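Local coordinates for 4-hydroxythreonine-4-phosphate dehydrogenase (Legionella pneumophila subsp. pneumophila, PDB 6XMY), which probably catalyses the NAD(P)-dependent oxidation of 4-(phosphooxy)-L-threonine, a step in the biosynthesis of pyridoxine 5'-phosphate, at residues G41-L46 and I57-Y62; V119-H124 and G314-A319; L169-V174 and A265-Q270. All coordinates share one frame; numbering follows the deposited sequence.

Interaction 1 (G41-L46 and I57-Y62); sequences GDLSLL and IKFLEY
Leu43 and Phe59 make the dense part of this contact, sliding past each other in opposite directions where the first turn of helix 43-52 leans on strand 58-61. CD1 of Leu43 lies 4.0 Å from Phe59 CB and equally near to Phe59 CD1, brought there because CG is anti to the backbone N (chi1 178°). Farther along the ring, Leu46 takes over: its CB is 4.0 Å from Phe59 CE1, and its backbone O sits 3.8 Å from Phe59 CZ. Ile57 CG2 lies above one ring face toward the rim, and Leu28 of helix 23-29 also packs on Phe59. The arrangement is an edge of an alpha/beta fold, a helix laid against the outermost strand, which pairs with strand 74-79. Asp42 is the N-cap of that helix, with Leu45 N donating to Asp42 OD1 (2.8 Å, 160°) from above the carboxylate plane, while Asp42 OD2 accepts from Cys82 N. Toward solvent the contact thins out. There the extended chain of Glu61 crosses Leu43 at about a right angle, and OE2 comes within 3.7 Å of Leu43 CD2 without any hydrogen bond joining the segments.

Interaction 2 (V119-H124 and G314-A319); sequences VTAPVH and GSMLAA. With NAD (nicotinamide-adenine-dinucleotide), chain B.
Strand 117-120 ends against the first turns of helix 314-328, with CA atoms 6.7 Å apart between Val119 and Ala319 and 7.3 Å apart between Ala121 and Met316. Val119 fills the angle between two helix residues through one methyl. Its CG1, anti to the backbone N (chi1 -174°), meets Ala319 CB at 3.8 Å and Met316 SD at 4.0 Å. The methionine reaches the chain beyond the strand by bending at both chi2 (61°) and chi3 (82°), which curls its terminal methyl back so that CE lies 3.7 Å from Ala121 CB. Val297 of strand 294-297 and Ile14 of strand 12-15 also touch Met316, closing an apolar layer between helix and strands.

Past Ala121 the chain becomes a wall of the NAD pocket. Val123 N donates to the carboxamide oxygen O7N of NAD at 3.0 Å in a nearly straight bond, while Pro122 CA approaches the same oxygen. Next in sequence, His124 presents one ring face to the nicotinamide ribose, with O3D of NAD 3.5 Å above the plane and over its centre. The rotation of that ring is restrained by a helix cap, ND1 accepting from Asn127 N.

No hydrogen bond links the two segments, and their contact is entirely apolar and buried. Of the two, 119-124 supplies the hydrogen bond to the cofactor, while residues such as Gly300 and Glu304 hold NAD at other points. The grip of Val123 N on O7N would favour one orientation of the carboxamide, and with it probably of the nicotinamide ring.

Interaction 3 (L169-V174 and A265-Q270); sequences LPLRMV and AMYHDQ. With ZN (zinc ion), chain K.
The zinc site of this enzyme is approached by a small hydrophobic contact in which Tyr267, the N-cap residue of helix 268-279, packs on the loop that follows metal ligand His168. Val174 CG1 comes up to Tyr267 CB at 3.7 Å, the two side chains crossing at about a right angle. Leu171 CD1 comes from the same side of the ring plane, farther along at the CD2-CE2 flank, 3.9 Å from Tyr267 CD2. A chi1 of 58°, with CG between the backbone N and the carbonyl carbon, puts the ring against these two side chains. Gln270 lies across the opposite face, its CB 3.4 Å from the plane and over the centre. Its amide then folds back to Met266, whose N donates to Gln270 OE1 at 2.8 Å, while NE2 bonds Gly209 O.

Next to the tyrosine, His268 binds zinc through NE2 at 2.2 Å, with two waters and His168 also on the metal. On the far side of the imidazole, ND1 donates to Asp269 OD1 at 2.8 Å; the acceptor is in the ring plane, though the bond meets the carboxylate from above its own plane.

With ND1 committed as donor, NE2 is left to offer its lone pair to zinc. The carboxylate thus acts as a second-shell partner that fixes the rotation of the ring and would be expected to make the imidazole a stronger electron donor.

Overall arrangement
Arranged across the elongated chain, the three contacts run from one edge to the metal site beyond the cofactor. Interaction 1 comes first in sequence and lies on the outermost strand, 58-61; interaction 2, its centre about 18 Å from that of interaction 1, lies on strand 117-120 of the same sheet, close to the middle of the chain. Interaction 3 is on the opposite side of that middle from interaction 1, with about 39 Å between their centres and about 23 Å between those of interactions 2 and 3. Both its segments, 169-174 and 265-270, fall within the long excursion between 119-124 and 314-319. Helix 314-328 thus returns to the middle of the chain beside the NAD-binding loop, while the zinc ligands come from the sequence in between.

Interaction 1 (G41-L46 and I57-Y62)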
loop_
_atom_site.group_PDB
_atom_site.type_symbol
_atom_site.label_atom_id
_atom_site.label_comp_id
_atom_site.label_asym_id
_atom_site.label_seq_id
_atom_site.Cartn_x
_atom_site.Cartn_y
_atom_site.Cartn_z
ATOM N N GLY A 41 6.386 16.226 4.868
ATOM C CA GLY A 41 7.243 15.875 5.983
ATOM C C GLY A 41 7.882 17.114 6.558
ATOM O O GLY A 41 7.752 18.224 6.032
ATOM N N ASP A 42 8.584 16.902 7.662
ATOM C CA ASP A 42 9.275 17.982 8.351
ATOM C C ASP A 42 10.525 18.357 7.562
ATOM O O ASP A 42 11.375 17.506 7.288
ATOM C CB ASP A 42 9.592 17.515 9.772
ATOM C CG ASP A 42 10.333 18.544 10.591
ATOM O OD1 ASP A 42 11.397 18.995 10.146
ATOM O OD2 ASP A 42 9.861 18.882 11.693
ATOM N N LEU A 43 10.633 19.629 7.171
ATOM C CA LEU A 43 11.739 20.031 6.309
ATOM C C LEU A 43 13.082 19.929 7.033
ATOM O O LEU A 43 14.075 19.483 6.447
ATOM C CB LEU A 43 11.503 21.446 5.774
ATOM C CG LEU A 43 12.600 22.025 4.885
ATOM C CD1 LEU A 43 12.812 21.160 3.650
ATOM C CD2 LEU A 43 12.240 23.447 4.486
ATOM N N SER A 44 13.140 20.345 8.299
ATOM C CA SER A 44 14.375 20.211 9.070
ATOM C C SER A 44 14.802 18.757 9.176
ATOM O O SER A 44 16.000 18.440 9.120
ATOM C CB SER A 44 14.176 20.783 10.470
ATOM O OG SER A 44 13.916 22.169 10.417
ATOM N N LEU A 45 13.829 17.856 9.348
ATOM C CA LEU A 45 14.120 16.428 9.394
ATOM C C LEU A 45 14.721 15.956 8.080
ATOM O O LEU A 45 15.724 15.240 8.063
ATOM C CB LEU A 45 12.836 15.656 9.690
ATOM C CG LEU A 45 12.856 14.181 9.288
ATOM C CD1 LEU A 45 13.794 13.382 10.208
ATOM C CD2 LEU A 45 11.462 13.627 9.344
ATOM N N LEU A 46 14.104 16.333 6.961
ATOM C CA LEU A 46 14.621 15.909 5.664
ATOM C C LEU A 46 16.025 16.453 5.422
ATOM O O LEU A 46 16.903 15.731 4.934
ATOM C CB LEU A 46 13.647 16.319 4.555
ATOM C CG LEU A 46 12.333 15.537 4.588
ATOM C CD1 LEU A 46 11.253 16.214 3.747
ATOM C CD2 LEU A 46 12.567 14.118 4.088
ATOM N N ILE A 57 21.402 17.739 -1.591
ATOM C CA ILE A 57 20.074 17.962 -2.152
ATOM C C ILE A 57 19.708 19.419 -1.947
ATOM O O ILE A 57 19.971 19.991 -0.883
ATOM C CB ILE A 57 19.027 17.058 -1.467
ATOM C CG1 ILE A 57 19.337 15.587 -1.736
ATOM C CG2 ILE A 57 17.617 17.396 -1.935
ATOM C CD1 ILE A 57 18.535 14.632 -0.892
ATOM N N LYS A 58 19.088 20.020 -2.960
ATOM C CA LYS A 58 18.541 21.362 -2.832
ATOM C C LYS A 58 17.040 21.252 -2.599
ATOM O O LYS A 58 16.316 20.666 -3.411
ATOM C CB LYS A 58 18.849 22.197 -4.071
ATOM C CG LYS A 58 20.337 22.511 -4.209
ATOM C CD LYS A 58 20.651 23.153 -5.538
ATOM C CE LYS A 58 22.147 23.261 -5.762
ATOM N NZ LYS A 58 22.819 24.002 -4.665
ATOM N N PHE A 59 16.576 21.806 -1.494
ATOM C CA PHE A 59 15.182 21.688 -1.099
ATOM C C PHE A 59 14.408 22.932 -1.502
ATOM O O PHE A 59 14.866 24.063 -1.297
ATOM C CB PHE A 59 15.076 21.494 0.412
ATOM C CG PHE A 59 15.672 20.202 0.895
ATOM C CD1 PHE A 59 14.908 19.045 0.933
ATOM C CD2 PHE A 59 17.001 20.140 1.288
ATOM C CE1 PHE A 59 15.460 17.851 1.367
ATOM C CE2 PHE A 59 17.553 18.949 1.732
ATOM C CZ PHE A 59 16.781 17.805 1.770
ATOM N N LEU A 60 13.223 22.716 -2.063
ATOM C CA LEU A 60 12.304 23.794 -2.384
ATOM C C LEU A 60 11.030 23.593 -1.582
ATOM O O LEU A 60 10.557 22.466 -1.428
ATOM C CB LEU A 60 11.949 23.771 -3.877
ATOM C CG LEU A 60 13.094 24.000 -4.864
ATOM C CD1 LEU A 60 12.660 23.654 -6.276
ATOM C CD2 LEU A 60 13.575 25.436 -4.792
ATOM N N GLU A 61 10.462 24.676 -1.073
ATOM C CA GLU A 61 9.149 24.581 -0.463
ATOM C C GLU A 61 8.072 24.618 -1.541
ATOM O O GLU A 61 8.129 25.424 -2.476
ATOM C CB GLU A 61 8.943 25.698 0.558
ATOM C CG GLU A 61 9.877 25.543 1.757
ATOM C CD GLU A 61 9.545 26.491 2.887
ATOM O OE1 GLU A 61 8.471 27.125 2.844
ATOM O OE2 GLU A 61 10.365 26.601 3.819
ATOM N N TYR A 62 7.093 23.731 -1.402
ATOM C CA TYR A 62 6.038 23.602 -2.395
ATOM C C TYR A 62 5.281 24.909 -2.582
ATOM O O TYR A 62 4.955 25.604 -1.615
ATOM C CB TYR A 62 5.041 22.520 -1.976
ATOM C CG TYR A 62 3.866 22.467 -2.919
ATOM C CD1 TYR A 62 3.993 21.894 -4.178
ATOM C CD2 TYR A 62 2.643 23.035 -2.577
ATOM C CE1 TYR A 62 2.924 21.870 -5.066
ATOM C CE2 TYR A 62 1.580 23.019 -3.458
ATOM C CZ TYR A 62 1.723 22.430 -4.695
ATOM O OH TYR A 62 0.659 22.420 -5.569
#

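Interaction 2 (V119-H124 and G314-A319)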
loop_
_atom_site.group_PDB
_atom_site.type_symbol
_atom_site.label_atom_id
_atom_site.label_comp_id
_atom_site.label_asym_id
_atom_site.label_seq_id
_atom_site.Cartn_x
_atom_site.Cartn_y
_atom_site.Cartn_z
ATOM N N VAL A 119 1.352 8.526 -2.306
ATOM C CA VAL A 119 2.262 7.399 -2.105
ATOM C C VAL A 119 2.724 7.462 -0.661
ATOM O O VAL A 119 3.135 8.522 -0.189
ATOM C CB VAL A 119 3.469 7.468 -3.059
ATOM C CG1 VAL A 119 4.341 6.205 -2.934
ATOM C CG2 VAL A 119 3.004 7.679 -4.504
ATOM N N THR A 120 2.664 6.336 0.041
ATOM C CA THR A 120 2.989 6.307 1.462
ATOM C C THR A 120 4.301 5.581 1.727
ATOM O O THR A 120 4.446 4.392 1.407
ATOM C CB THR A 120 1.864 5.685 2.289
ATOM O OG1 THR A 120 1.632 4.350 1.840
ATOM C CG2 THR A 120 0.587 6.472 2.133
ATOM N N ALA A 121 5.224 6.282 2.370
ATOM C CA ALA A 121 6.376 5.660 2.991
ATOM C C ALA A 121 5.898 4.945 4.260
ATOM O O ALA A 121 4.772 5.152 4.711
ATOM C CB ALA A 121 7.433 6.732 3.279
ATOM N N PRO A 122 6.717 4.077 4.858
ATOM C CA PRO A 122 6.188 3.224 5.928
ATOM C C PRO A 122 5.983 3.979 7.235
ATOM O O PRO A 122 6.690 4.943 7.540
ATOM C CB PRO A 122 7.261 2.142 6.086
ATOM C CG PRO A 122 8.525 2.789 5.599
ATOM C CD PRO A 122 8.103 3.719 4.494
ATOM N N VAL A 123 4.978 3.534 7.996
ATOM C CA VAL A 123 4.706 4.036 9.336
ATOM C C VAL A 123 4.843 2.888 10.328
ATOM O O VAL A 123 4.713 1.716 9.981
ATOM C CB VAL A 123 3.319 4.705 9.459
ATOM C CG1 VAL A 123 3.183 5.839 8.458
ATOM C CG2 VAL A 123 2.219 3.686 9.266
ATOM N N HIS A 124 5.113 3.243 11.574
ATOM C CA HIS A 124 5.256 2.272 12.650
ATOM C C HIS A 124 3.935 2.207 13.406
ATOM O O HIS A 124 3.581 3.143 14.130
ATOM C CB HIS A 124 6.401 2.666 13.572
ATOM C CG HIS A 124 6.861 1.548 14.435
ATOM N ND1 HIS A 124 6.218 1.208 15.607
ATOM C CD2 HIS A 124 7.871 0.664 14.276
ATOM C CE1 HIS A 124 6.829 0.162 16.140
ATOM N NE2 HIS A 124 7.837 -0.181 15.356
ATOM N N GLY A 314 13.893 0.272 -4.032
ATOM C CA GLY A 314 13.181 -0.275 -5.176
ATOM C C GLY A 314 11.674 -0.254 -5.026
ATOM O O GLY A 314 10.955 0.078 -5.976
ATOM N N SER A 315 11.170 -0.608 -3.840
ATOM C CA SER A 315 9.723 -0.599 -3.636
ATOM C C SER A 315 9.159 0.817 -3.703
ATOM O O SER A 315 8.125 1.049 -4.340
ATOM C CB SER A 315 9.354 -1.257 -2.309
ATOM O OG SER A 315 7.951 -1.240 -2.138
ATOM N N MET A 316 9.821 1.784 -3.062
ATOM C CA MET A 316 9.365 3.171 -3.154
ATOM C C MET A 316 9.332 3.638 -4.604
ATOM O O MET A 316 8.350 4.248 -5.055
ATOM C CB MET A 316 10.259 4.074 -2.308
ATOM C CG MET A 316 9.932 5.562 -2.488
ATOM S SD MET A 316 8.244 6.045 -2.028
ATOM C CE MET A 316 8.437 6.201 -0.254
ATOM N N LEU A 317 10.398 3.352 -5.362
ATOM C CA LEU A 317 10.439 3.794 -6.753
ATOM C C LEU A 317 9.320 3.154 -7.557
ATOM O O LEU A 317 8.662 3.824 -8.364
ATOM C CB LEU A 317 11.804 3.488 -7.372
ATOM C CG LEU A 317 12.961 4.374 -6.917
ATOM C CD1 LEU A 317 14.304 3.732 -7.292
ATOM C CD2 LEU A 317 12.840 5.758 -7.539
ATOM N N ALA A 318 9.084 1.857 -7.347
ATOM C CA ALA A 318 7.977 1.178 -8.010
ATOM C C ALA A 318 6.630 1.764 -7.599
ATOM O O ALA A 318 5.725 1.901 -8.436
ATOM C CB ALA A 318 8.031 -0.320 -7.712
ATOM N N ALA A 319 6.477 2.132 -6.319
ATOM C CA ALA A 319 5.203 2.674 -5.846
ATOM C C ALA A 319 4.912 4.034 -6.463
ATOM O O ALA A 319 3.765 4.323 -6.831
ATOM C CB ALA A 319 5.204 2.781 -4.323
HETATM P PA NAD B . 10.028 -4.177 8.084
HETATM O O1A NAD B . 10.345 -2.924 8.877
HETATM O O2A NAD B . 9.907 -4.328 6.582
HETATM O O5B NAD B . 11.406 -5.117 8.514
HETATM C C5B NAD B . 11.373 -6.389 7.911
HETATM C C4B NAD B . 12.770 -6.747 7.372
HETATM O O4B NAD B . 12.934 -6.120 6.079
HETATM C C3B NAD B . 13.853 -6.165 8.324
HETATM O O3B NAD B . 14.902 -7.116 8.326
HETATM C C2B NAD B . 14.224 -4.826 7.621
HETATM O O2B NAD B . 15.546 -4.435 7.849
HETATM C C1B NAD B . 14.066 -5.241 6.124
HETATM N N9A NAD B . 13.674 -4.131 5.262
HETATM C C8A NAD B . 12.471 -3.404 5.222
HETATM N N7A NAD B . 12.471 -2.478 4.278
HETATM C C5A NAD B . 13.704 -2.598 3.655
HETATM C C6A NAD B . 14.306 -1.901 2.587
HETATM N N6A NAD B . 13.627 -0.909 1.954
HETATM N N1A NAD B . 15.565 -2.233 2.173
HETATM C C2A NAD B . 16.195 -3.248 2.841
HETATM N N3A NAD B . 15.757 -3.996 3.871
HETATM C C4A NAD B . 14.484 -3.633 4.254
HETATM O O3 NAD B . 8.660 -4.722 8.761
HETATM P PN NAD B . 8.425 -5.299 10.219
HETATM O O1N NAD B . 7.391 -6.399 10.221
HETATM O O2N NAD B . 9.693 -5.249 11.003
HETATM O O5D NAD B . 7.464 -4.025 10.997
HETATM C C5D NAD B . 8.143 -2.838 11.242
HETATM C C4D NAD B . 7.090 -1.733 11.344
HETATM O O4D NAD B . 6.702 -1.373 9.993
HETATM C C3D NAD B . 5.795 -2.270 12.046
HETATM O O3D NAD B . 5.287 -1.196 12.784
HETATM C C2D NAD B . 4.871 -2.607 10.854
HETATM O O2D NAD B . 3.502 -2.471 11.115
HETATM C C1D NAD B . 5.282 -1.420 9.940
HETATM N N1N NAD B . 4.919 -1.670 8.503
HETATM C C2N NAD B . 4.367 -0.607 7.839
HETATM C C3N NAD B . 4.000 -0.733 6.497
HETATM C C7N NAD B . 3.425 0.484 5.874
HETATM O O7N NAD B . 3.338 1.540 6.504
HETATM N N7N NAD B . 3.026 0.376 4.558
HETATM C C4N NAD B . 4.196 -1.954 5.825
HETATM C C5N NAD B . 4.777 -3.021 6.534
HETATM C C6N NAD B . 5.132 -2.872 7.890
#

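Interaction 3 (L169-V174 and A265-Q270)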
loop_
_atom_site.group_PDB
_atom_site.type_symbol
_atom_site.label_atom_id
_atom_site.label_comp_id
_atom_site.label_asym_id
_atom_site.label_seq_id
_atom_site.Cartn_x
_atom_site.Cartn_y
_atom_site.Cartn_z
ATOM N N LEU A 169 -5.334 -8.212 11.176
ATOM C CA LEU A 169 -6.095 -8.842 12.243
ATOM C C LEU A 169 -5.203 -9.826 12.977
ATOM O O LEU A 169 -4.365 -10.487 12.355
ATOM C CB LEU A 169 -7.256 -9.672 11.685
ATOM C CG LEU A 169 -8.436 -8.954 11.059
ATOM C CD1 LEU A 169 -9.385 -9.994 10.533
ATOM C CD2 LEU A 169 -9.124 -8.066 12.087
ATOM N N PRO A 170 -5.397 -9.987 14.283
ATOM C CA PRO A 170 -4.827 -11.158 14.960
ATOM C C PRO A 170 -5.379 -12.415 14.311
ATOM O O PRO A 170 -6.530 -12.452 13.870
ATOM C CB PRO A 170 -5.345 -11.020 16.394
ATOM C CG PRO A 170 -5.722 -9.583 16.540
ATOM C CD PRO A 170 -6.208 -9.162 15.194
ATOM N N LEU A 171 -4.542 -13.448 14.229
ATOM C CA LEU A 171 -4.989 -14.678 13.584
ATOM C C LEU A 171 -6.258 -15.238 14.225
ATOM O O LEU A 171 -7.102 -15.804 13.523
ATOM C CB LEU A 171 -3.875 -15.723 13.599
ATOM C CG LEU A 171 -4.093 -16.857 12.599
ATOM C CD1 LEU A 171 -3.738 -16.385 11.199
ATOM C CD2 LEU A 171 -3.309 -18.093 12.980
ATOM N N ARG A 172 -6.413 -15.090 15.548
ATOM C CA ARG A 172 -7.618 -15.564 16.232
ATOM C C ARG A 172 -8.890 -14.996 15.614
ATOM O O ARG A 172 -9.940 -15.649 15.646
ATOM C CB ARG A 172 -7.587 -15.167 17.713
ATOM C CG ARG A 172 -6.669 -15.982 18.604
ATOM C CD ARG A 172 -6.822 -15.674 20.101
ATOM N NE ARG A 172 -6.021 -16.593 20.921
ATOM C CZ ARG A 172 -6.470 -17.761 21.366
ATOM N NH1 ARG A 172 -7.710 -18.141 21.077
ATOM N NH2 ARG A 172 -5.687 -18.544 22.099
ATOM N N MET A 173 -8.833 -13.775 15.076
ATOM C CA MET A 173 -10.027 -13.091 14.582
ATOM C C MET A 173 -10.305 -13.341 13.109
ATOM O O MET A 173 -11.369 -12.940 12.613
ATOM C CB MET A 173 -9.893 -11.586 14.823
ATOM C CG MET A 173 -9.837 -11.207 16.304
ATOM S SD MET A 173 -9.714 -9.438 16.582
ATOM C CE MET A 173 -11.278 -8.882 15.911
ATOM N N VAL A 174 -9.384 -13.980 12.397
ATOM C CA VAL A 174 -9.556 -14.154 10.954
ATOM C C VAL A 174 -10.808 -14.944 10.597
ATOM O O VAL A 174 -11.608 -14.455 9.780
ATOM C CB VAL A 174 -8.259 -14.685 10.320
ATOM C CG1 VAL A 174 -8.513 -15.203 8.903
ATOM C CG2 VAL A 174 -7.197 -13.591 10.310
ATOM N N ALA A 265 -5.923 -14.051 -1.217
ATOM C CA ALA A 265 -5.636 -14.777 0.007
ATOM C C ALA A 265 -6.616 -14.344 1.088
ATOM O O ALA A 265 -7.068 -13.195 1.117
ATOM C CB ALA A 265 -4.195 -14.542 0.468
ATOM N N MET A 266 -6.955 -15.285 1.971
ATOM C CA MET A 266 -7.939 -15.011 3.012
ATOM C C MET A 266 -7.380 -14.129 4.119
ATOM O O MET A 266 -8.147 -13.402 4.764
ATOM C CB MET A 266 -8.485 -16.320 3.577
ATOM C CG MET A 266 -9.395 -17.032 2.592
ATOM S SD MET A 266 -10.966 -16.172 2.323
ATOM C CE MET A 266 -11.234 -16.442 0.564
ATOM N N TYR A 267 -6.064 -14.165 4.347
ATOM C CA TYR A 267 -5.477 -13.427 5.453
ATOM C C TYR A 267 -4.016 -13.101 5.165
ATOM O O TYR A 267 -3.377 -13.675 4.277
ATOM C CB TYR A 267 -5.663 -14.164 6.796
ATOM C CG TYR A 267 -5.075 -15.558 6.813
ATOM C CD1 TYR A 267 -5.793 -16.651 6.324
ATOM C CD2 TYR A 267 -3.794 -15.780 7.304
ATOM C CE1 TYR A 267 -5.252 -17.931 6.330
ATOM C CE2 TYR A 267 -3.247 -17.044 7.316
ATOM C CZ TYR A 267 -3.970 -18.113 6.827
ATOM O OH TYR A 267 -3.389 -19.357 6.841
ATOM N N HIS A 268 -3.506 -12.158 5.953
ATOM C CA HIS A 268 -2.243 -11.474 5.692
ATOM C C HIS A 268 -1.084 -12.447 5.438
ATOM O O HIS A 268 -0.432 -12.408 4.385
ATOM C CB HIS A 268 -1.976 -10.576 6.909
ATOM C CG HIS A 268 -0.762 -9.715 6.795
ATOM N ND1 HIS A 268 0.519 -10.191 6.993
ATOM C CD2 HIS A 268 -0.645 -8.381 6.605
ATOM C CE1 HIS A 268 1.375 -9.192 6.880
ATOM N NE2 HIS A 268 0.695 -8.088 6.634
ATOM N N ASP A 269 -0.788 -13.304 6.412
ATOM C CA ASP A 269 0.372 -14.178 6.284
ATOM C C ASP A 269 0.133 -15.377 5.376
ATOM O O ASP A 269 1.058 -16.171 5.181
ATOM C CB ASP A 269 0.854 -14.660 7.657
ATOM C CG ASP A 269 1.607 -13.584 8.439
ATOM O OD1 ASP A 269 1.882 -12.485 7.901
ATOM O OD2 ASP A 269 1.940 -13.847 9.614
ATOM N N GLN A 270 -1.074 -15.529 4.822
ATOM C CA GLN A 270 -1.321 -16.577 3.839
ATOM C C GLN A 270 -0.843 -16.160 2.454
ATOM O O GLN A 270 -0.477 -17.018 1.643
ATOM C CB GLN A 270 -2.811 -16.908 3.784
ATOM C CG GLN A 270 -3.116 -18.200 3.045
ATOM C CD GLN A 270 -4.592 -18.409 2.831
ATOM O OE1 GLN A 270 -5.300 -17.486 2.415
ATOM N NE2 GLN A 270 -5.073 -19.626 3.095
HETATM ZN ZN ZN K . 1.468 -6.020 6.912
HETATM O O HOH W 1 1.670 -3.789 6.818
HETATM O O HOH W 2 0.802 -5.566 5.234
#